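Local coordinates for UPF0403 protein yphP (Bacillus subtilis, PDB 3FHK) that removes bacillithiol from S-bacillithiolated proteins as a dithiol bacilliredoxin of the thioredoxin superfamily and has protein disulfide isomerase activity, at residues Arg21-Ala26 and Leu62-Ala67; Arg97-Gly102 and Lys114-Val119. The protein carries 2 engineered substitutions. All coordinates share one frame; numbering follows the deposited sequence.

Overall arrangement
Starting at the N terminus, the chain runs through the long helix 2-24, whose C-terminal part meets helix 57-73 in contact 1. That contact closes a loop containing strand 29-30, helix 34-43, the central strand 47-53 and the CXC motif. The chain then passes through strand 80-85 and helix 90-97 before contact 2 opens: residues 97-102 meet residues 114-119, the hairpin turn and the start of strand 117-122, closing a short loop that holds strand 109-114. The two loops follow in series, neither nesting nor crossing. The centres of contacts 1 and 2 are about 21 Å apart; contact 1 joins two helices, contact 2 a loop to the sheet edge within this chain.

Contact 1 of 2, residues Arg21-Ala26 and Leu62-Ala67; sequences RELTGA and LARPAA
The C-terminal part of helix 2-24 comes nearest to helix 57-73 at Leu-23 and Arg-64, whose CA atoms are 6.7 Å apart, and nearly the whole contact is made by Glu-22 and Leu-23 with Arg-64. Arg-64 starts out toward the other helix and its chain bends at chi3 (-65°), which brings NE to the Glu-22 carboxylate. In this salt bridge Arg-64 NE donates to Glu-22 OE1 over 3.0 Å, with an N-H...O angle of 161°. The oxygen lies close to the guanidinium plane but is approached from above its own carboxylate, the two flat groups being steeply inclined to each other. Glu-22 gets there with an extended chain, CG anti to the backbone N (chi1 176°). The aliphatic part of Arg-64 packs on Leu-23: Leu-23 CG is 3.8 Å from Arg-64 CD, and Leu-23 CD2 is 3.9 Å from Arg-64 CG, the two side chains crossing at about a right angle. In this thioredoxin-superfamily fold, helix 57-73 follows the central strand 47-53 and begins within the CXC motif; the Arg-64 side chain is about 7 Å from that of the nucleophile Cys-56. Arg-64 NH1 bonds to Asn-53 OD1, so the guanidinium joins the end of that strand to the N-terminal helix, while Leu-23 also packs on Val-51. Pro-65 CD lies 4.1 Å from Glu-22 OE2, at the kink of the helix. One water links Glu-22 OE2 to Arg-64 O through two weak hydrogen bonds, and Gly-25 of the second subunit packs on Arg-64.

Contact 2 of 2, residues Arg97-Gly102 and Lys114-Val119; sequences REYFTG and KGKEVV. With SO4 (sulfate ion), chain F.
Phe-100 and Tyr-99, in the loop after helix 90-97, pack on Val-118 and Lys-116 of the hairpin at the sheet edge, with no direct hydrogen bond between the segments. The loop leaves the helix through a type I turn, Arg-97 to Phe-100. Val-118 CG2, not CG1, is the branch that touches the ring, 3.6 Å from Phe-100 CD1 and approaching obliquely, the side chains crossing at about a right angle. Phe-100 is buried and continues inward onto Val-50 and Ala-111. A second apolar touch is Lys-116 CD against the edge of the Tyr-99 ring, 3.9 Å from Tyr-99 CE1. With chi1 at 60° and an extended chain beyond, Lys-116 runs past that edge to a salt bridge with Glu-42, whose carboxylate also hydrogen-bonds Tyr-99 OH; both polar ends thus meet on helix 34-43. The type II' turn from Lys-114 to Glu-117 connects the antiparallel strands 109-114 and 117-122 as a beta hairpin, the latter outermost within this chain. Two waters bridge the backbones: one donates to Tyr-99 O and accepts from Val-118 N, 2.9 Å from each, and the other donates to both Tyr-99 O and Lys-116 O. Arg-97, which does not touch 114-119, donates NH1 to sulfate O4 (2.8 Å) and NH2 to sulfate O3 (2.7 Å); the sulfate probably comes from the crystallisation liquor.

Contact 1 of 2, residues Arg21-Ala26 and Leu62-Ala67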
loop_
_atom_site.group_PDB
_atom_site.type_symbol
_atom_site.label_atom_id
_atom_site.label_comp_id
_atom_site.label_asym_id
_atom_site.label_seq_id
_atom_site.Cartn_x
_atom_site.Cartn_y
_atom_site.Cartn_z
ATOM N N ARG A 21 -2.702 -0.490 24.843
ATOM C CA ARG A 21 -2.106 0.101 26.032
ATOM C C ARG A 21 -3.056 1.072 26.728
ATOM O O ARG A 21 -3.034 1.197 27.953
ATOM C CB ARG A 21 -0.791 0.792 25.691
ATOM C CG ARG A 21 0.385 -0.148 25.565
ATOM C CD ARG A 21 1.645 0.660 25.298
ATOM N NE ARG A 21 2.822 -0.181 25.113
ATOM C CZ ARG A 21 3.833 0.126 24.303
ATOM N NH1 ARG A 21 3.800 1.245 23.589
ATOM N NH2 ARG A 21 4.870 -0.696 24.190
ATOM N N GLU A 22 -3.900 1.742 25.952
ATOM C CA GLU A 22 -4.895 2.625 26.545
ATOM C C GLU A 22 -5.682 1.913 27.653
ATOM O O GLU A 22 -5.921 2.496 28.710
ATOM C CB GLU A 22 -5.834 3.203 25.485
ATOM C CG GLU A 22 -6.947 4.061 26.070
ATOM C CD GLU A 22 -7.559 5.013 25.055
ATOM O OE1 GLU A 22 -7.127 4.980 23.882
ATOM O OE2 GLU A 22 -8.464 5.795 25.432
ATOM N N LEU A 23 -6.064 0.655 27.416
ATOM C CA LEU A 23 -6.744 -0.149 28.433
ATOM C C LEU A 23 -5.781 -0.859 29.382
ATOM O O LEU A 23 -5.993 -0.859 30.598
ATOM C CB LEU A 23 -7.676 -1.186 27.783
ATOM C CG LEU A 23 -8.854 -0.610 26.993
ATOM C CD1 LEU A 23 -9.620 -1.705 26.265
ATOM C CD2 LEU A 23 -9.779 0.182 27.918
ATOM N N THR A 24 -4.729 -1.466 28.831
ATOM C CA THR A 24 -3.867 -2.339 29.629
ATOM C C THR A 24 -3.030 -1.533 30.605
ATOM O O THR A 24 -2.766 -1.978 31.724
ATOM C CB THR A 24 -2.971 -3.263 28.760
ATOM O OG1 THR A 24 -2.165 -2.483 27.871
ATOM C CG2 THR A 24 -3.843 -4.210 27.925
ATOM N N GLY A 25 -2.636 -0.336 30.183
ATOM C CA GLY A 25 -1.927 0.570 31.059
ATOM C C GLY A 25 -2.827 1.078 32.163
ATOM O O GLY A 25 -2.374 1.740 33.083
ATOM N N ALA A 26 -4.117 0.781 32.059
ATOM C CA ALA A 26 -5.060 1.165 33.099
ATOM C C ALA A 26 -5.485 -0.047 33.939
ATOM O O ALA A 26 -6.490 -0.007 34.645
ATOM C CB ALA A 26 -6.268 1.843 32.488
ATOM N N LEU A 62 -15.236 7.146 23.072
ATOM C CA LEU A 62 -16.257 6.932 24.093
ATOM C C LEU A 62 -15.985 5.726 24.986
ATOM O O LEU A 62 -15.888 5.862 26.207
ATOM C CB LEU A 62 -17.639 6.812 23.450
ATOM C CG LEU A 62 -18.042 7.971 22.534
ATOM C CD1 LEU A 62 -19.302 7.635 21.749
ATOM C CD2 LEU A 62 -18.235 9.247 23.335
ATOM N N ALA A 63 -15.856 4.555 24.373
ATOM C CA ALA A 63 -15.815 3.310 25.133
ATOM C C ALA A 63 -14.594 3.196 26.041
ATOM O O ALA A 63 -14.742 3.013 27.248
ATOM C CB ALA A 63 -15.912 2.114 24.205
ATOM N N ARG A 64 -13.394 3.282 25.464
ATOM C CA ARG A 64 -12.170 3.157 26.261
ATOM C C ARG A 64 -12.080 4.223 27.363
ATOM O O ARG A 64 -11.851 3.898 28.527
ATOM C CB ARG A 64 -10.914 3.156 25.375
ATOM C CG ARG A 64 -10.785 1.892 24.524
ATOM C CD ARG A 64 -9.360 1.675 24.013
ATOM N NE ARG A 64 -8.960 2.742 23.101
ATOM C CZ ARG A 64 -9.139 2.713 21.784
ATOM N NH1 ARG A 64 -9.699 1.656 21.219
ATOM N NH2 ARG A 64 -8.755 3.738 21.032
ATOM N N PRO A 65 -12.292 5.497 26.999
ATOM C CA PRO A 65 -12.181 6.547 28.021
ATOM C C PRO A 65 -13.218 6.350 29.131
ATOM O O PRO A 65 -12.905 6.533 30.313
ATOM C CB PRO A 65 -12.467 7.839 27.243
ATOM C CG PRO A 65 -12.262 7.492 25.789
ATOM C CD PRO A 65 -12.522 6.030 25.644
ATOM N N ALA A 66 -14.439 5.977 28.753
ATOM C CA ALA A 66 -15.518 5.809 29.734
ATOM C C ALA A 66 -15.226 4.663 30.686
ATOM O O ALA A 66 -15.438 4.778 31.888
ATOM C CB ALA A 66 -16.847 5.589 29.042
ATOM N N ALA A 67 -14.728 3.564 30.135
ATOM C CA ALA A 67 -14.449 2.368 30.913
ATOM C C ALA A 67 -13.355 2.621 31.943
ATOM O O ALA A 67 -13.481 2.227 33.102
ATOM C CB ALA A 67 -14.042 1.231 29.992
HETATM O O HOH W 1 -9.183 5.484 28.660
#

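Contact 2 of 2, residues Arg97-Gly102 and Lys114-Val119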
loop_
_atom_site.group_PDB
_atom_site.type_symbol
_atom_site.label_atom_id
_atom_site.label_comp_id
_atom_site.label_asym_id
_atom_site.label_seq_id
_atom_site.Cartn_x
_atom_site.Cartn_y
_atom_site.Cartn_z
ATOM N N ARG A 97 -17.417 -13.896 23.750
ATOM C CA ARG A 97 -18.816 -13.685 23.392
ATOM C C ARG A 97 -19.687 -14.913 23.668
ATOM O O ARG A 97 -20.876 -14.777 23.947
ATOM C CB ARG A 97 -18.951 -13.181 21.945
ATOM C CG ARG A 97 -18.481 -11.707 21.747
ATOM C CD ARG A 97 -18.394 -11.337 20.258
ATOM N NE ARG A 97 -18.280 -9.898 20.056
ATOM C CZ ARG A 97 -17.913 -9.318 18.911
ATOM N NH1 ARG A 97 -17.602 -10.046 17.842
ATOM N NH2 ARG A 97 -17.835 -7.994 18.837
ATOM N N GLU A 98 -19.092 -16.101 23.628
ATOM C CA GLU A 98 -19.818 -17.324 23.949
ATOM C C GLU A 98 -20.428 -17.280 25.350
ATOM O O GLU A 98 -21.422 -17.956 25.619
ATOM C CB GLU A 98 -18.905 -18.540 23.833
ATOM C CG GLU A 98 -18.615 -18.986 22.412
ATOM C CD GLU A 98 -17.696 -20.191 22.378
ATOM O OE1 GLU A 98 -17.429 -20.759 23.457
ATOM O OE2 GLU A 98 -17.237 -20.569 21.281
ATOM N N TYR A 99 -19.824 -16.490 26.234
ATOM C CA TYR A 99 -20.274 -16.378 27.620
ATOM C C TYR A 99 -21.403 -15.360 27.780
ATOM O O TYR A 99 -22.100 -15.361 28.796
ATOM C CB TYR A 99 -19.104 -15.974 28.532
ATOM C CG TYR A 99 -18.039 -17.038 28.706
ATOM C CD1 TYR A 99 -18.088 -17.941 29.764
ATOM C CD2 TYR A 99 -16.997 -17.149 27.805
ATOM C CE1 TYR A 99 -17.117 -18.927 29.917
ATOM C CE2 TYR A 99 -16.027 -18.124 27.942
ATOM C CZ TYR A 99 -16.084 -19.004 29.000
ATOM O OH TYR A 99 -15.102 -19.959 29.124
ATOM N N PHE A 100 -21.565 -14.483 26.789
ATOM C CA PHE A 100 -22.556 -13.408 26.863
ATOM C C PHE A 100 -23.918 -13.909 26.374
ATOM O O PHE A 100 -24.457 -13.399 25.394
ATOM C CB PHE A 100 -22.127 -12.185 26.028
ATOM C CG PHE A 100 -20.818 -11.555 26.461
ATOM C CD1 PHE A 100 -20.239 -11.870 27.691
ATOM C CD2 PHE A 100 -20.186 -10.620 25.646
ATOM C CE1 PHE A 100 -19.050 -11.288 28.086
ATOM C CE2 PHE A 100 -18.991 -10.015 26.040
ATOM C CZ PHE A 100 -18.419 -10.348 27.260
ATOM N N THR A 101 -24.462 -14.913 27.056
ATOM C CA THR A 101 -25.698 -15.571 26.625
ATOM C C THR A 101 -26.813 -14.556 26.419
ATOM O O THR A 101 -27.084 -13.718 27.282
ATOM C CB THR A 101 -26.164 -16.633 27.650
ATOM O OG1 THR A 101 -25.032 -17.376 28.117
ATOM C CG2 THR A 101 -27.180 -17.600 27.026
ATOM N N GLY A 102 -27.447 -14.625 25.260
ATOM C CA GLY A 102 -28.523 -13.712 24.945
ATOM C C GLY A 102 -28.081 -12.547 24.089
ATOM O O GLY A 102 -28.874 -12.018 23.303
ATOM N N LYS A 114 -20.840 -11.181 37.078
ATOM C CA LYS A 114 -20.723 -11.724 38.423
ATOM C C LYS A 114 -20.351 -13.175 38.165
ATOM O O LYS A 114 -21.080 -13.880 37.466
ATOM C CB LYS A 114 -22.053 -11.625 39.168
ATOM C CG LYS A 114 -22.077 -12.304 40.532
ATOM C CD LYS A 114 -21.991 -11.306 41.682
ATOM C CE LYS A 114 -20.568 -10.816 41.907
ATOM N NZ LYS A 114 -20.453 -9.876 43.067
ATOM N N GLY A 115 -19.206 -13.614 38.682
ATOM C CA GLY A 115 -18.614 -14.856 38.218
ATOM C C GLY A 115 -18.406 -14.748 36.714
ATOM O O GLY A 115 -17.791 -13.793 36.232
ATOM N N LYS A 116 -18.933 -15.704 35.959
ATOM C CA LYS A 116 -18.885 -15.606 34.502
ATOM C C LYS A 116 -20.258 -15.292 33.883
ATOM O O LYS A 116 -20.456 -15.424 32.676
ATOM C CB LYS A 116 -18.272 -16.865 33.885
ATOM C CG LYS A 116 -19.018 -18.143 34.196
ATOM C CD LYS A 116 -18.325 -19.360 33.592
ATOM C CE LYS A 116 -19.246 -20.579 33.604
ATOM N NZ LYS A 116 -18.666 -21.730 32.848
ATOM N N GLU A 117 -21.197 -14.862 34.718
ATOM C CA GLU A 117 -22.531 -14.500 34.254
ATOM C C GLU A 117 -22.659 -12.990 34.045
ATOM O O GLU A 117 -22.270 -12.208 34.908
ATOM C CB GLU A 117 -23.585 -14.955 35.269
ATOM C CG GLU A 117 -24.979 -14.414 34.960
ATOM C CD GLU A 117 -25.933 -14.489 36.147
ATOM O OE1 GLU A 117 -26.965 -15.190 36.032
ATOM O OE2 GLU A 117 -25.654 -13.852 37.190
ATOM N N VAL A 118 -23.213 -12.583 32.908
ATOM C CA VAL A 118 -23.469 -11.166 32.650
ATOM C C VAL A 118 -24.577 -10.640 33.554
ATOM O O VAL A 118 -25.653 -11.229 33.623
ATOM C CB VAL A 118 -23.846 -10.930 31.179
ATOM C CG1 VAL A 118 -24.182 -9.451 30.929
ATOM C CG2 VAL A 118 -22.703 -11.384 30.266
ATOM N N VAL A 119 -24.309 -9.553 34.274
ATOM C CA VAL A 119 -25.356 -8.907 35.061
ATOM C C VAL A 119 -25.676 -7.517 34.509
ATOM O O VAL A 119 -26.665 -6.890 34.891
ATOM C CB VAL A 119 -24.999 -8.817 36.562
ATOM C CG1 VAL A 119 -24.889 -10.209 37.181
ATOM C CG2 VAL A 119 -23.708 -7.986 36.782
HETATM S S SO4 F . -16.600 -7.555 15.324
HETATM O O1 SO4 F . -17.389 -7.576 14.099
HETATM O O2 SO4 F . -15.380 -6.800 15.066
HETATM O O3 SO4 F . -17.416 -6.907 16.352
HETATM O O4 SO4 F . -16.205 -8.901 15.764
HETATM O O HOH W 2 -23.935 -14.621 30.973
HETATM O O HOH W 3 -21.366 -17.517 31.050
#